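Local atomic coordinates of LbaCas13a H328A (C2c2) (Lachnospiraceae bacterium NK4A179, PDB entry 5WLH), a protein that binds a CRISPR guide RNA and its precursor and, as an RNA-targeting Cas13a nuclease, cleaves RNA. Residues Met248-Glu253 with Ile449-Ala454. Sequence-based numbering, arbitrary orientation.
Sequences MPVQPE and IAMGKA. With nucleotides of chain B.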
loop_
_atom_site.group_PDB
_atom_site.type_symbol
_atom_site.label_atom_id
_atom_site.label_comp_id
_atom_site.label_asym_id
_atom_site.label_seq_id
_atom_site.Cartn_x
_atom_site.Cartn_y
_atom_site.Cartn_z
ATOM N N MET A 248 -3.237 9.237 -20.588
ATOM C CA MET A 248 -3.992 8.583 -19.538
ATOM C C MET A 248 -4.732 7.369 -20.092
ATOM O O MET A 248 -4.846 7.203 -21.308
ATOM C CB MET A 248 -4.967 9.605 -18.954
ATOM C CG MET A 248 -4.275 10.875 -18.503
ATOM S SD MET A 248 -3.070 10.538 -17.219
ATOM C CE MET A 248 -4.164 9.948 -15.924
ATOM N N PRO A 249 -5.285 6.518 -19.210
ATOM C CA PRO A 249 -6.026 5.331 -19.690
ATOM C C PRO A 249 -7.307 5.653 -20.445
ATOM O O PRO A 249 -7.691 4.896 -21.349
ATOM C CB PRO A 249 -6.354 4.567 -18.396
ATOM C CG PRO A 249 -5.502 5.145 -17.326
ATOM C CD PRO A 249 -5.156 6.549 -17.742
ATOM N N VAL A 250 -7.998 6.731 -20.074
ATOM C CA VAL A 250 -9.306 7.063 -20.628
ATOM C C VAL A 250 -9.343 8.552 -20.926
ATOM O O VAL A 250 -8.785 9.358 -20.173
ATOM C CB VAL A 250 -10.423 6.663 -19.643
ATOM C CG1 VAL A 250 -11.779 7.261 -20.075
ATOM C CG2 VAL A 250 -10.485 5.124 -19.510
ATOM N N GLN A 251 -9.965 8.919 -22.044
ATOM C CA GLN A 251 -10.110 10.321 -22.403
ATOM C C GLN A 251 -11.438 10.507 -23.108
ATOM O O GLN A 251 -12.003 9.550 -23.647
ATOM C CB GLN A 251 -8.976 10.817 -23.317
ATOM C CG GLN A 251 -7.591 10.894 -22.670
ATOM C CD GLN A 251 -7.484 12.013 -21.642
ATOM O OE1 GLN A 251 -8.466 12.685 -21.320
ATOM N NE2 GLN A 251 -6.284 12.198 -21.104
ATOM N N PRO A 252 -11.966 11.720 -23.123
ATOM C CA PRO A 252 -13.193 11.963 -23.881
ATOM C C PRO A 252 -12.924 11.976 -25.376
ATOM O O PRO A 252 -11.856 12.386 -25.839
ATOM C CB PRO A 252 -13.664 13.331 -23.376
ATOM C CG PRO A 252 -12.477 13.964 -22.765
ATOM C CD PRO A 252 -11.552 12.879 -22.316
ATOM N N GLU A 253 -13.913 11.493 -26.129
ATOM C CA GLU A 253 -13.881 11.511 -27.584
ATOM C C GLU A 253 -14.615 12.754 -28.083
ATOM O O GLU A 253 -14.866 13.687 -27.318
ATOM C CB GLU A 253 -14.508 10.238 -28.158
ATOM C CG GLU A 253 -13.999 8.950 -27.587
ATOM C CD GLU A 253 -14.279 7.777 -28.505
ATOM O OE1 GLU A 253 -13.379 7.435 -29.293
ATOM O OE2 GLU A 253 -15.390 7.196 -28.442
ATOM N N ILE A 449 -13.209 -1.063 -15.710
ATOM C CA ILE A 449 -12.964 -0.356 -14.458
ATOM C C ILE A 449 -12.390 1.027 -14.737
ATOM O O ILE A 449 -12.822 2.020 -14.138
ATOM C CB ILE A 449 -12.045 -1.202 -13.548
ATOM C CG1 ILE A 449 -12.835 -2.410 -13.014
ATOM C CG2 ILE A 449 -11.576 -0.411 -12.364
ATOM C CD1 ILE A 449 -11.971 -3.536 -12.509
ATOM N N ALA A 450 -11.438 1.125 -15.675
ATOM C CA ALA A 450 -10.835 2.421 -15.979
ATOM C C ALA A 450 -11.874 3.379 -16.532
ATOM O O ALA A 450 -11.870 4.564 -16.200
ATOM C CB ALA A 450 -9.682 2.269 -16.962
ATOM N N MET A 451 -12.781 2.872 -17.371
ATOM C CA MET A 451 -13.894 3.698 -17.848
ATOM C C MET A 451 -14.775 4.160 -16.693
ATOM O O MET A 451 -15.139 5.340 -16.613
ATOM C CB MET A 451 -14.714 2.914 -18.879
ATOM C CG MET A 451 -13.967 2.671 -20.169
ATOM S SD MET A 451 -14.965 1.636 -21.268
ATOM C CE MET A 451 -16.396 2.730 -21.510
ATOM N N GLY A 452 -15.141 3.240 -15.790
ATOM C CA GLY A 452 -15.978 3.618 -14.665
ATOM C C GLY A 452 -15.314 4.627 -13.757
ATOM O O GLY A 452 -15.979 5.513 -13.216
ATOM N N LYS A 453 -13.995 4.516 -13.590
ATOM C CA LYS A 453 -13.256 5.503 -12.812
ATOM C C LYS A 453 -13.407 6.895 -13.407
ATOM O O LYS A 453 -13.638 7.875 -12.688
ATOM C CB LYS A 453 -11.776 5.120 -12.765
ATOM C CG LYS A 453 -10.907 6.187 -12.119
ATOM C CD LYS A 453 -9.482 5.696 -12.013
ATOM C CE LYS A 453 -8.637 6.647 -11.163
ATOM N NZ LYS A 453 -7.269 6.068 -10.991
ATOM N N ALA A 454 -13.265 7.015 -14.725
ATOM C CA ALA A 454 -13.468 8.333 -15.336
ATOM C C ALA A 454 -14.924 8.795 -15.224
ATOM O O ALA A 454 -15.189 9.967 -14.915
ATOM C CB ALA A 454 -13.008 8.309 -16.795
ATOM P P U B 27 -4.248 5.124 -12.597
ATOM O OP1 U B 27 -3.355 4.498 -13.568
ATOM O OP2 U B 27 -5.690 5.214 -12.953
ATOM O "O5'" U B 27 -4.126 4.335 -11.230
ATOM C "C5'" U B 27 -4.654 3.032 -11.098
ATOM C "C4'" U B 27 -3.901 2.318 -10.015
ATOM O "O4'" U B 27 -2.606 1.922 -10.534
ATOM C "C3'" U B 27 -3.609 3.166 -8.761
ATOM O "O3'" U B 27 -3.787 2.366 -7.609
ATOM C "C2'" U B 27 -2.113 3.440 -8.880
ATOM O "O2'" U B 27 -1.461 3.690 -7.648
ATOM C "C1'" U B 27 -1.662 2.139 -9.522
ATOM N N1 U B 27 -0.292 2.098 -10.045
ATOM C C2 U B 27 0.330 0.853 -10.018
ATOM O O2 U B 27 -0.249 -0.158 -9.669
ATOM N N3 U B 27 1.638 0.832 -10.453
ATOM C C4 U B 27 2.360 1.924 -10.885
ATOM O O4 U B 27 3.537 1.768 -11.239
ATOM C C5 U B 27 1.651 3.171 -10.848
ATOM C C6 U B 27 0.382 3.224 -10.432
ATOM P P A B 26 0.660 6.701 -8.819
ATOM O OP1 A B 26 -0.166 5.812 -7.965
ATOM O OP2 A B 26 1.805 6.205 -9.614
ATOM O "O5'" A B 26 -0.309 7.448 -9.827
ATOM C "C5'" A B 26 -1.611 7.886 -9.446
ATOM C "C4'" A B 26 -2.491 7.964 -10.667
ATOM O "O4'" A B 26 -2.020 9.051 -11.511
ATOM C "C3'" A B 26 -2.449 6.712 -11.534
ATOM O "O3'" A B 26 -3.688 6.580 -12.222
ATOM C "C2'" A B 26 -1.343 7.048 -12.529
ATOM O "O2'" A B 26 -1.351 6.300 -13.726
ATOM C "C1'" A B 26 -1.580 8.543 -12.759
ATOM N N9 A B 26 -0.338 9.231 -13.094
ATOM C C8 A B 26 0.556 9.782 -12.213
ATOM N N7 A B 26 1.620 10.285 -12.813
ATOM C C5 A B 26 1.387 10.044 -14.150
ATOM C C6 A B 26 2.150 10.358 -15.290
ATOM N N6 A B 26 3.333 10.984 -15.194
ATOM N N1 A B 26 1.672 9.972 -16.483
ATOM C C2 A B 26 0.486 9.340 -16.544
ATOM N N3 A B 26 -0.318 9.001 -15.536
ATOM C C4 A B 26 0.194 9.394 -14.353
#
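A short strand, 250-252, one arm of a two-stranded antiparallel hairpin, rests on helix 429-458 beside the bound guide RNA, and Val250 supplies most of the contact. Its two methyls divide the work. One settles over the helix backbone between Ala450 and Met451: Val250 CG2 lies 3.6 Å from Ala450 O, with Ala450 CB and Met451 N slightly farther away. The other branch is swung anti to the backbone N (chi1 168°), which brings Val250 CG1 to 3.7 Å from Ala454 CB, one turn further along. Ala450 and Ala454 are small and four residues apart, and probably make room for Val250; strand 250-252 passes 8.7 Å from the axis of helix segment 449-454, at 49° to it. Pro249 adds a looser touch, with Pro249 CB 4.3 Å from Ala450 CB. No hydrogen bond crosses between the segments; the packing is apolar.

Both segments also approach the RNA. Lys453, its chain fully extended beyond CG, carries NZ to OP2 of U27 of chain B, a 2.7 Å hydrogen bond. From the loop before the strand, the side chain of Met248 brings SD to 3.6 Å from N3 of A26 of chain B. A leucine in place of Lys453 would probably leave the U27 phosphate without this hydrogen bond and positive charge, weakening the hold on the RNA backbone here.

Strand 258-260 pairs with the 250-252 strand, and its Phe258 touches both Val250 and Ala454. Tyr489 of helix 486-517 packs on Met248 and Ala454 and makes a cation-pi contact with Lys453, while helix 1106-1145 lies against Ile449 and Lys453.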